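PDB 4CRQ: endo-1,3-beta-glucanase, family GH16 from Zobellia galactanivorans, which probably hydrolyses internal beta-1,3-glucosidic bonds of laminarin-type glucans, the chain here being the GH16 catalytic module of a longer modular enzyme. Local coordinates for residues A[52-57]-A[216-221]; A[80-85]-A[227-232]; A[97-102]-A[199-204]. The protein carries 1 engineered substitution. One frame throughout, in Å; residues are numbered along the deposited sequence.

Contact 1: A[52-57]-A[216-221]; sequences ITAKHE and SKLPAQ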
loop_
_atom_site.group_PDB
_atom_site.type_symbol
_atom_site.label_atom_id
_atom_site.label_comp_id
_atom_site.label_asym_id
_atom_site.label_seq_id
_atom_site.Cartn_x
_atom_site.Cartn_y
_atom_site.Cartn_z
ATOM N N ILE A 52 6.644 -8.097 7.283
ATOM C CA ILE A 52 5.375 -7.822 7.987
ATOM C C ILE A 52 4.697 -9.180 8.133
ATOM O O ILE A 52 4.394 -9.872 7.122
ATOM C CB ILE A 52 4.477 -6.816 7.247
ATOM C CG1 ILE A 52 5.119 -5.407 7.243
ATOM C CG2 ILE A 52 3.026 -6.834 7.809
ATOM C CD1 ILE A 52 4.392 -4.404 6.364
ATOM N N THR A 53 4.436 -9.559 9.387
ATOM C CA THR A 53 3.856 -10.870 9.669
ATOM C C THR A 53 2.429 -10.762 10.184
ATOM O O THR A 53 2.198 -10.075 11.182
ATOM C CB THR A 53 4.723 -11.657 10.701
ATOM O OG1 THR A 53 6.075 -11.738 10.237
ATOM C CG2 THR A 53 4.172 -13.084 10.925
ATOM N N ALA A 54 1.486 -11.421 9.499
ATOM C CA ALA A 54 0.097 -11.539 9.964
ATOM C C ALA A 54 0.008 -12.825 10.782
ATOM O O ALA A 54 0.467 -13.882 10.315
ATOM C CB ALA A 54 -0.889 -11.574 8.795
ATOM N N LYS A 55 -0.561 -12.739 11.987
ATOM C CA LYS A 55 -0.620 -13.867 12.903
ATOM C C LYS A 55 -2.017 -14.110 13.346
ATOM O O LYS A 55 -2.824 -13.174 13.444
ATOM C CB LYS A 55 0.213 -13.565 14.180
ATOM C CG LYS A 55 1.719 -13.258 13.992
ATOM C CD LYS A 55 2.444 -12.864 15.306
ATOM C CE LYS A 55 3.845 -12.310 15.066
ATOM N NZ LYS A 55 4.522 -12.051 16.377
ATOM N N HIS A 56 -2.293 -15.380 13.623
ATOM C CA HIS A 56 -3.490 -15.763 14.326
ATOM C C HIS A 56 -3.121 -15.573 15.790
ATOM O O HIS A 56 -2.399 -16.389 16.363
ATOM C CB HIS A 56 -3.892 -17.189 13.974
ATOM C CG HIS A 56 -5.116 -17.655 14.708
ATOM N ND1 HIS A 56 -5.438 -18.962 14.869
ATOM C CD2 HIS A 56 -6.107 -16.928 15.350
ATOM C CE1 HIS A 56 -6.577 -19.061 15.569
ATOM N NE2 HIS A 56 -6.994 -17.822 15.868
ATOM N N GLU A 57 -3.597 -14.480 16.391
ATOM C CA GLU A 57 -3.221 -14.093 17.742
ATOM C C GLU A 57 -4.320 -13.257 18.343
ATOM O O GLU A 57 -4.657 -12.209 17.781
ATOM C CB GLU A 57 -1.893 -13.280 17.713
ATOM C CG GLU A 57 -1.495 -12.690 19.070
ATOM C CD GLU A 57 -0.391 -11.650 19.026
ATOM O OE1 GLU A 57 0.174 -11.404 17.933
ATOM O OE2 GLU A 57 -0.097 -11.075 20.124
ATOM N N SER A 216 -4.702 -21.668 8.532
ATOM C CA SER A 216 -3.588 -22.598 8.313
ATOM C C SER A 216 -2.428 -21.926 7.530
ATOM O O SER A 216 -1.302 -22.461 7.509
ATOM C CB SER A 216 -4.018 -23.886 7.585
ATOM O OG SER A 216 -4.206 -23.663 6.190
ATOM N N LYS A 217 -2.697 -20.770 6.908
ATOM C CA LYS A 217 -1.664 -20.002 6.209
ATOM C C LYS A 217 -0.982 -18.958 7.128
ATOM O O LYS A 217 -0.105 -18.194 6.690
ATOM C CB LYS A 217 -2.247 -19.333 4.957
ATOM C CG LYS A 217 -2.811 -20.293 3.917
ATOM C CD LYS A 217 -1.797 -21.314 3.399
ATOM C CE LYS A 217 -2.446 -22.158 2.317
ATOM N NZ LYS A 217 -1.534 -23.179 1.738
ATOM N N LEU A 218 -1.380 -18.926 8.394
ATOM C CA LEU A 218 -0.810 -17.975 9.368
ATOM C C LEU A 218 0.204 -18.742 10.255
ATOM O O LEU A 218 -0.087 -19.896 10.600
ATOM C CB LEU A 218 -1.920 -17.304 10.195
ATOM C CG LEU A 218 -2.992 -16.584 9.372
ATOM C CD1 LEU A 218 -4.120 -16.096 10.279
ATOM C CD2 LEU A 218 -2.422 -15.412 8.570
ATOM N N PRO A 219 1.364 -18.147 10.626
ATOM C CA PRO A 219 1.774 -16.782 10.338
ATOM C C PRO A 219 2.166 -16.633 8.856
ATOM O O PRO A 219 2.793 -17.539 8.283
ATOM C CB PRO A 219 2.956 -16.570 11.283
ATOM C CG PRO A 219 3.513 -17.952 11.512
ATOM C CD PRO A 219 2.343 -18.869 11.469
ATOM N N ALA A 220 1.789 -15.495 8.258
ATOM C CA ALA A 220 2.033 -15.192 6.839
ATOM C C ALA A 220 2.997 -14.014 6.768
ATOM O O ALA A 220 2.770 -13.028 7.456
ATOM C CB ALA A 220 0.732 -14.865 6.162
ATOM N N GLN A 221 4.022 -14.102 5.920
ATOM C CA GLN A 221 5.063 -13.068 5.814
ATOM C C GLN A 221 4.997 -12.324 4.491
ATOM O O GLN A 221 5.080 -12.945 3.426
ATOM C CB GLN A 221 6.478 -13.665 5.953
ATOM C CG GLN A 221 6.802 -14.297 7.304
ATOM C CD GLN A 221 8.221 -14.851 7.376
ATOM O OE1 GLN A 221 8.771 -15.306 6.376
ATOM N NE2 GLN A 221 8.815 -14.813 8.545
HETATM O O HOH W 1 7.642 -13.823 10.835
#
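Leu218 and Pro219 lead into strand 220-231, which pairs antiparallel with strand 49-59 in the GH16 jelly-roll sandwich. The evidence for pairing is a reciprocal backbone couple: Ala54 N to Ala220 O and Ala220 N to Ala54 O, each 2.9 Å, with N-H...O angles of 156° and 162°. Before this couple the chain bends through a cis Leu218-Pro219 peptide, and Leu218 faces strand 52-57. Its two methyls are spread along the strand: CD1 meets CB of His56 at 3.9 Å, whereas CD2 lies 4.1 Å from CB of Ala54, on the face where Ala54 and Ala220 also point and where Met202 packs against Ala54. On the opposite face Thr53 stands alongside Pro219 and Gln221, all pointing the same way. With chi1 at -55°, the threonine methyl is trans to the backbone N and lies against the proline ring, CG2 to Pro219 CB 3.7 Å, while the hydroxyl turns to the Gln221 side. The glutamine chain is extended, and one water joins the two polar ends: it is 2.7 Å from Thr53 OG1 and accepts the amide hydrogen of Gln221 NE2 at 2.8 Å.

Contact 2: A[80-85]-A[227-232]; sequences GKIEAR and VRVYQK. With EDO (1,2-ethanediol), chain I.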
loop_
_atom_site.group_PDB
_atom_site.type_symbol
_atom_site.label_atom_id
_atom_site.label_comp_id
_atom_site.label_asym_id
_atom_site.label_seq_id
_atom_site.Cartn_x
_atom_site.Cartn_y
_atom_site.Cartn_z
ATOM N N GLY A 80 6.949 11.299 -8.997
ATOM C CA GLY A 80 8.091 10.413 -8.979
ATOM C C GLY A 80 7.817 9.028 -9.467
ATOM O O GLY A 80 6.677 8.701 -9.833
ATOM N N LYS A 81 8.869 8.212 -9.491
ATOM C CA LYS A 81 8.719 6.778 -9.753
ATOM C C LYS A 81 8.822 6.194 -8.339
ATOM O O LYS A 81 9.891 6.319 -7.702
ATOM C CB LYS A 81 9.796 6.249 -10.673
ATOM C CG LYS A 81 9.749 4.760 -10.865
ATOM C CD LYS A 81 10.825 4.363 -11.863
ATOM C CE LYS A 81 10.993 2.860 -11.869
ATOM N NZ LYS A 81 12.065 2.411 -12.796
ATOM N N ILE A 82 7.742 5.585 -7.836
ATOM C CA ILE A 82 7.692 5.094 -6.455
ATOM C C ILE A 82 7.552 3.587 -6.577
ATOM O O ILE A 82 6.572 3.074 -7.204
ATOM C CB ILE A 82 6.531 5.721 -5.648
ATOM C CG1 ILE A 82 6.677 7.263 -5.574
ATOM C CG2 ILE A 82 6.434 5.132 -4.227
ATOM C CD1 ILE A 82 5.760 8.013 -6.504
ATOM N N GLU A 83 8.488 2.846 -5.990
ATOM C CA GLU A 83 8.503 1.407 -6.203
ATOM C C GLU A 83 8.992 0.585 -5.033
ATOM O O GLU A 83 9.654 1.096 -4.124
ATOM C CB GLU A 83 9.390 1.108 -7.396
ATOM C CG GLU A 83 10.889 1.326 -7.243
ATOM C CD GLU A 83 11.569 1.024 -8.554
ATOM O OE1 GLU A 83 11.143 0.098 -9.274
ATOM O OE2 GLU A 83 12.532 1.683 -8.905
ATOM N N ALA A 84 8.697 -0.698 -5.059
ATOM C CA ALA A 84 9.128 -1.615 -4.021
ATOM C C ALA A 84 9.305 -2.993 -4.640
ATOM O O ALA A 84 8.598 -3.355 -5.611
ATOM C CB ALA A 84 8.114 -1.705 -2.885
ATOM N N ARG A 85 10.239 -3.755 -4.066
ATOM C CA ARG A 85 10.519 -5.132 -4.503
ATOM C C ARG A 85 9.916 -6.010 -3.398
ATOM O O ARG A 85 10.396 -6.008 -2.271
ATOM C CB ARG A 85 12.025 -5.329 -4.728
ATOM C CG ARG A 85 12.393 -6.756 -5.156
ATOM C CD ARG A 85 13.822 -6.832 -5.690
ATOM N NE ARG A 85 14.063 -8.175 -6.240
ATOM C CZ ARG A 85 14.476 -9.222 -5.530
ATOM N NH1 ARG A 85 14.742 -9.097 -4.218
ATOM N NH2 ARG A 85 14.648 -10.407 -6.127
ATOM N N VAL A 227 12.111 -0.096 -0.531
ATOM C CA VAL A 227 11.211 0.883 -1.166
ATOM C C VAL A 227 12.158 1.962 -1.724
ATOM O O VAL A 227 13.081 2.400 -1.000
ATOM C CB VAL A 227 10.211 1.535 -0.185
ATOM C CG1 VAL A 227 9.336 2.579 -0.919
ATOM C CG2 VAL A 227 9.340 0.473 0.519
ATOM N N ARG A 228 11.961 2.388 -2.981
ATOM C CA ARG A 228 12.800 3.428 -3.590
ATOM C C ARG A 228 11.938 4.444 -4.291
ATOM O O ARG A 228 10.886 4.082 -4.890
ATOM C CB ARG A 228 13.825 2.833 -4.579
ATOM C CG ARG A 228 14.877 1.954 -3.936
ATOM C CD ARG A 228 15.716 1.232 -4.975
ATOM N NE ARG A 228 16.669 0.324 -4.329
ATOM C CZ ARG A 228 17.387 -0.611 -4.948
ATOM N NH1 ARG A 228 17.299 -0.796 -6.276
ATOM N NH2 ARG A 228 18.217 -1.361 -4.222
ATOM N N VAL A 229 12.379 5.707 -4.227
ATOM C CA VAL A 229 11.689 6.799 -4.923
ATOM C C VAL A 229 12.702 7.522 -5.778
ATOM O O VAL A 229 13.745 7.954 -5.259
ATOM C CB VAL A 229 10.995 7.807 -3.969
ATOM C CG1 VAL A 229 10.375 8.981 -4.747
ATOM C CG2 VAL A 229 9.935 7.085 -3.123
ATOM N N TYR A 230 12.410 7.638 -7.068
ATOM C CA TYR A 230 13.189 8.400 -8.007
ATOM C C TYR A 230 12.382 9.600 -8.485
ATOM O O TYR A 230 11.153 9.510 -8.605
ATOM C CB TYR A 230 13.498 7.564 -9.256
ATOM C CG TYR A 230 14.348 6.339 -9.022
ATOM C CD1 TYR A 230 13.751 5.115 -8.590
ATOM C CD2 TYR A 230 15.761 6.381 -9.207
ATOM C CE1 TYR A 230 14.531 3.985 -8.368
ATOM C CE2 TYR A 230 16.552 5.244 -8.989
ATOM C CZ TYR A 230 15.934 4.047 -8.570
ATOM O OH TYR A 230 16.718 2.935 -8.347
ATOM N N GLN A 231 13.053 10.714 -8.769
ATOM C CA GLN A 231 12.360 11.883 -9.346
ATOM C C GLN A 231 13.192 12.441 -10.481
ATOM O O GLN A 231 14.423 12.268 -10.486
ATOM C CB GLN A 231 12.076 12.965 -8.297
ATOM C CG GLN A 231 10.929 12.616 -7.352
ATOM C CD GLN A 231 10.769 13.639 -6.251
ATOM O OE1 GLN A 231 11.762 14.252 -5.815
ATOM N NE2 GLN A 231 9.551 13.852 -5.800
ATOM N N LYS A 232 12.524 13.100 -11.429
ATOM C CA LYS A 232 13.176 13.722 -12.571
ATOM C C LYS A 232 13.057 15.215 -12.375
ATOM O O LYS A 232 14.012 15.923 -12.606
ATOM C CB LYS A 232 12.594 13.227 -13.919
ATOM C CG LYS A 232 11.102 13.432 -14.132
ATOM C CD LYS A 232 10.621 12.838 -15.444
ATOM C CE LYS A 232 9.123 13.070 -15.612
ATOM N NZ LYS A 232 8.617 12.535 -16.906
HETATM C C1 EDO I . 14.962 4.657 -12.230
HETATM O O1 EDO I . 14.318 3.395 -12.316
HETATM C C2 EDO I . 16.426 4.524 -12.622
HETATM O O2 EDO I . 16.461 4.097 -13.976
#
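Glu83 brings a carboxylate oxygen to the edge of the Tyr230 ring: OE2 lies 3.1 Å from CE1, near the ring plane, with carboxylate and ring planes 70° apart. This is an edge approach to an aromatic C-H, not a hydrogen bond to the phenol. The first torsion explains it, since chi1 of 69° sets CG of Glu83 between its own N and carbonyl carbon, and the extended chain then leads the carboxylate toward the Tyr230 edge, past Arg228.

The backbones form a regular antiparallel ladder, with strand axes 169° apart. Lys81 pairs with Tyr230 and Glu83 with Arg228, each pair through two reciprocal N-H...O hydrogen bonds. On the other face Ile82 lies beside Val229, CG1 to CG2 4.1 Å, in the interior of the sandwich, where Phe98 reaches Ile82 and Val227. Gly80 comes close to the Tyr230 carbonyl, CA to O 3.2 Å; a CB here would clash with that oxygen and, at these backbone angles, with the carbonyl O of the preceding residue.

An ethanediol, probably from the crystallisation liquor, places C1 over the centre of one face of the Tyr230 ring, 3.6 Å from CD2; its O1 also meets Lys81 NZ, at a distance too short to be trusted. Replacing Tyr230 by an alanine would probably leave OE2 of Glu83 without its aromatic edge and the ethanediol without the face beneath it.

Lys81 NZ and Glu83 OE2 form only a long ion pair, 4.0 Å, and the guanidinium of Arg228 turns instead to Glu10, a calcium ligand. The lysine charge and the electropositive ring edge would probably both stabilise negative charge on OE2, while Arg228 ties this strand pair to the calcium site.

Contact 3: A[97-102]-A[199-204]; sequences AFWMLG and LLNMAV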
loop_
_atom_site.group_PDB
_atom_site.type_symbol
_atom_site.label_atom_id
_atom_site.label_comp_id
_atom_site.label_asym_id
_atom_site.label_seq_id
_atom_site.Cartn_x
_atom_site.Cartn_y
_atom_site.Cartn_z
ATOM N N ALA A 97 -0.763 -4.496 0.923
ATOM C CA ALA A 97 -0.823 -3.300 0.061
ATOM C C ALA A 97 0.404 -2.415 0.201
ATOM O O ALA A 97 1.011 -2.394 1.273
ATOM C CB ALA A 97 -2.096 -2.477 0.348
ATOM N N PHE A 98 0.727 -1.700 -0.884
ATOM C CA PHE A 98 1.817 -0.746 -0.959
ATOM C C PHE A 98 1.133 0.443 -1.602
ATOM O O PHE A 98 0.650 0.340 -2.735
ATOM C CB PHE A 98 2.911 -1.332 -1.837
ATOM C CG PHE A 98 4.008 -0.348 -2.283
ATOM C CD1 PHE A 98 4.585 0.647 -1.431
ATOM C CD2 PHE A 98 4.524 -0.466 -3.604
ATOM C CE1 PHE A 98 5.611 1.494 -1.898
ATOM C CE2 PHE A 98 5.533 0.380 -4.075
ATOM C CZ PHE A 98 6.080 1.365 -3.219
ATOM N N TRP A 99 1.070 1.564 -0.886
ATOM C CA TRP A 99 0.223 2.675 -1.317
ATOM C C TRP A 99 0.627 4.019 -0.815
ATOM O O TRP A 99 1.654 4.129 -0.140
ATOM C CB TRP A 99 -1.237 2.347 -0.977
ATOM C CG TRP A 99 -1.542 1.949 0.456
ATOM C CD1 TRP A 99 -0.987 0.915 1.219
ATOM C CD2 TRP A 99 -2.548 2.553 1.319
ATOM N NE1 TRP A 99 -1.561 0.852 2.465
ATOM C CE2 TRP A 99 -2.507 1.820 2.591
ATOM C CE3 TRP A 99 -3.449 3.608 1.176
ATOM C CZ2 TRP A 99 -3.351 2.144 3.655
ATOM C CZ3 TRP A 99 -4.291 3.920 2.237
ATOM C CH2 TRP A 99 -4.245 3.209 3.455
ATOM N N MET A 100 -0.150 5.052 -1.147
ATOM C CA MET A 100 0.216 6.436 -0.804
ATOM C C MET A 100 -1.039 7.217 -0.495
ATOM O O MET A 100 -2.099 6.956 -1.079
ATOM C CB MET A 100 0.930 7.128 -1.981
ATOM C CG MET A 100 2.135 6.352 -2.530
ATOM S SD MET A 100 2.971 7.219 -3.868
ATOM C CE MET A 100 3.930 8.416 -2.948
ATOM N N LEU A 101 -0.930 8.167 0.420
ATOM C CA LEU A 101 -2.043 9.078 0.760
ATOM C C LEU A 101 -1.576 10.527 0.756
ATOM O O LEU A 101 -0.419 10.790 1.106
ATOM C CB LEU A 101 -2.593 8.746 2.150
ATOM C CG LEU A 101 -3.483 7.499 2.315
ATOM C CD1 LEU A 101 -3.609 7.102 3.782
ATOM C CD2 LEU A 101 -4.858 7.676 1.693
ATOM N N GLY A 102 -2.452 11.480 0.414
ATOM C CA GLY A 102 -2.051 12.891 0.423
ATOM C C GLY A 102 -1.731 13.358 1.836
ATOM O O GLY A 102 -2.449 13.005 2.793
ATOM N N LEU A 199 2.720 4.104 2.453
ATOM C CA LEU A 199 2.273 3.117 3.444
ATOM C C LEU A 199 2.545 1.711 2.948
ATOM O O LEU A 199 2.503 1.434 1.731
ATOM C CB LEU A 199 0.752 3.232 3.713
ATOM C CG LEU A 199 0.224 4.612 4.160
ATOM C CD1 LEU A 199 -0.310 5.403 2.976
ATOM C CD2 LEU A 199 -0.889 4.466 5.186
ATOM N N LEU A 200 2.830 0.832 3.917
ATOM C CA LEU A 200 2.917 -0.617 3.704
ATOM C C LEU A 200 2.109 -1.281 4.788
ATOM O O LEU A 200 2.202 -0.897 5.970
ATOM C CB LEU A 200 4.380 -1.090 3.812
ATOM C CG LEU A 200 5.286 -0.762 2.631
ATOM C CD1 LEU A 200 6.721 -0.986 3.073
ATOM C CD2 LEU A 200 4.955 -1.589 1.382
ATOM N N ASN A 201 1.340 -2.304 4.421
ATOM C CA ASN A 201 0.588 -3.064 5.443
ATOM C C ASN A 201 0.173 -4.409 4.940
ATOM O O ASN A 201 0.228 -4.682 3.714
ATOM C CB ASN A 201 -0.702 -2.305 5.877
ATOM C CG ASN A 201 -1.773 -2.289 4.765
ATOM O OD1 ASN A 201 -1.633 -1.542 3.799
ATOM N ND2 ASN A 201 -2.820 -3.121 4.883
ATOM N N MET A 202 -0.266 -5.263 5.871
ATOM C CA MET A 202 -0.990 -6.455 5.438
ATOM C C MET A 202 -2.220 -6.609 6.335
ATOM O O MET A 202 -2.075 -6.882 7.540
ATOM C CB MET A 202 -0.140 -7.730 5.430
ATOM C CG MET A 202 -0.924 -8.922 4.822
ATOM S SD MET A 202 0.175 -10.250 4.243
ATOM C CE MET A 202 1.218 -10.581 5.677
ATOM N N ALA A 203 -3.417 -6.414 5.769
ATOM C CA ALA A 203 -4.658 -6.586 6.512
ATOM C C ALA A 203 -5.066 -8.068 6.483
ATOM O O ALA A 203 -4.565 -8.847 5.641
ATOM C CB ALA A 203 -5.764 -5.695 5.948
ATOM N N VAL A 204 -5.943 -8.453 7.419
ATOM C CA VAL A 204 -6.562 -9.775 7.424
ATOM C C VAL A 204 -8.081 -9.552 7.448
ATOM O O VAL A 204 -8.633 -8.976 8.425
ATOM C CB VAL A 204 -6.136 -10.649 8.621
ATOM C CG1 VAL A 204 -6.773 -12.034 8.538
ATOM C CG2 VAL A 204 -4.604 -10.729 8.715
#
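Ala97 with Asn201 and Trp99 with Leu199 form antiparallel pairs of two backbone hydrogen bonds each, Phe98 and Leu200 being the non-hydrogen-bonded pair between them, although the segment axes, 143° apart, are strongly twisted. The pairing continues past these residues, with Leu101 bonded to Phe197.

Trp99 carries the polar contact. Its chi1 of 53° swings the indole across strand 199-204, where NE1 donates to Asn201 OD1 at 2.7 Å. The bond is bent, its N-H...O angle being 144°; OD1 sits somewhat out of the indole plane, and the amide is turned nearly upright to the ring. Tyr38 receives a weak hydrogen bond from the other amide atom, ND2, which supports this orientation of the amide.

Leu199 lies over a face of the same indole, its CB 3.7 Å from the centroid of the five-membered ring in a CH-pi contact. Its two methyls part company: CD2 reaches CZ2 of Trp99 at 3.7 Å, and CD1 reaches Leu101 CD1 at 3.8 Å. On the reverse face Phe98 and Leu200 stand alongside each other, CD1 to CD2 3.6 Å.

In GH16 enzymes the concave sheet lines the glucan cleft, and the Trp99-Asn201 face is consistent with that surface. Strand 94-102 is flanked here by strand 196-204 and by strands 115-117 and 119-120; strand 62-70 continues the sheet beyond 196-204, while Phe98 packs onto strand 80-87 of the opposing layer.

How the contacts relate
Along the chain the segments come in the order 52-57, 80-85, 97-102, 199-204, 216-221, 227-232, so contacts 1 and 2 cross and contact 3 is nested inside both. Contacts 1 and 2 share strand 220-231, one near its start and the other at its end; their centres are 28 Å apart and their nearest atoms about 9 Å. Contact 3 belongs to the facing layer, its centre 17 Å from that of contact 1 and 15 Å from that of contact 2. It touches both: Met202 and Val204 pack on Ala54, and Phe98 and Met100 on Ile82. The C-terminal strand thus joins strands 49-59 and 80-87 within one layer, which packs on the layer of contact 3.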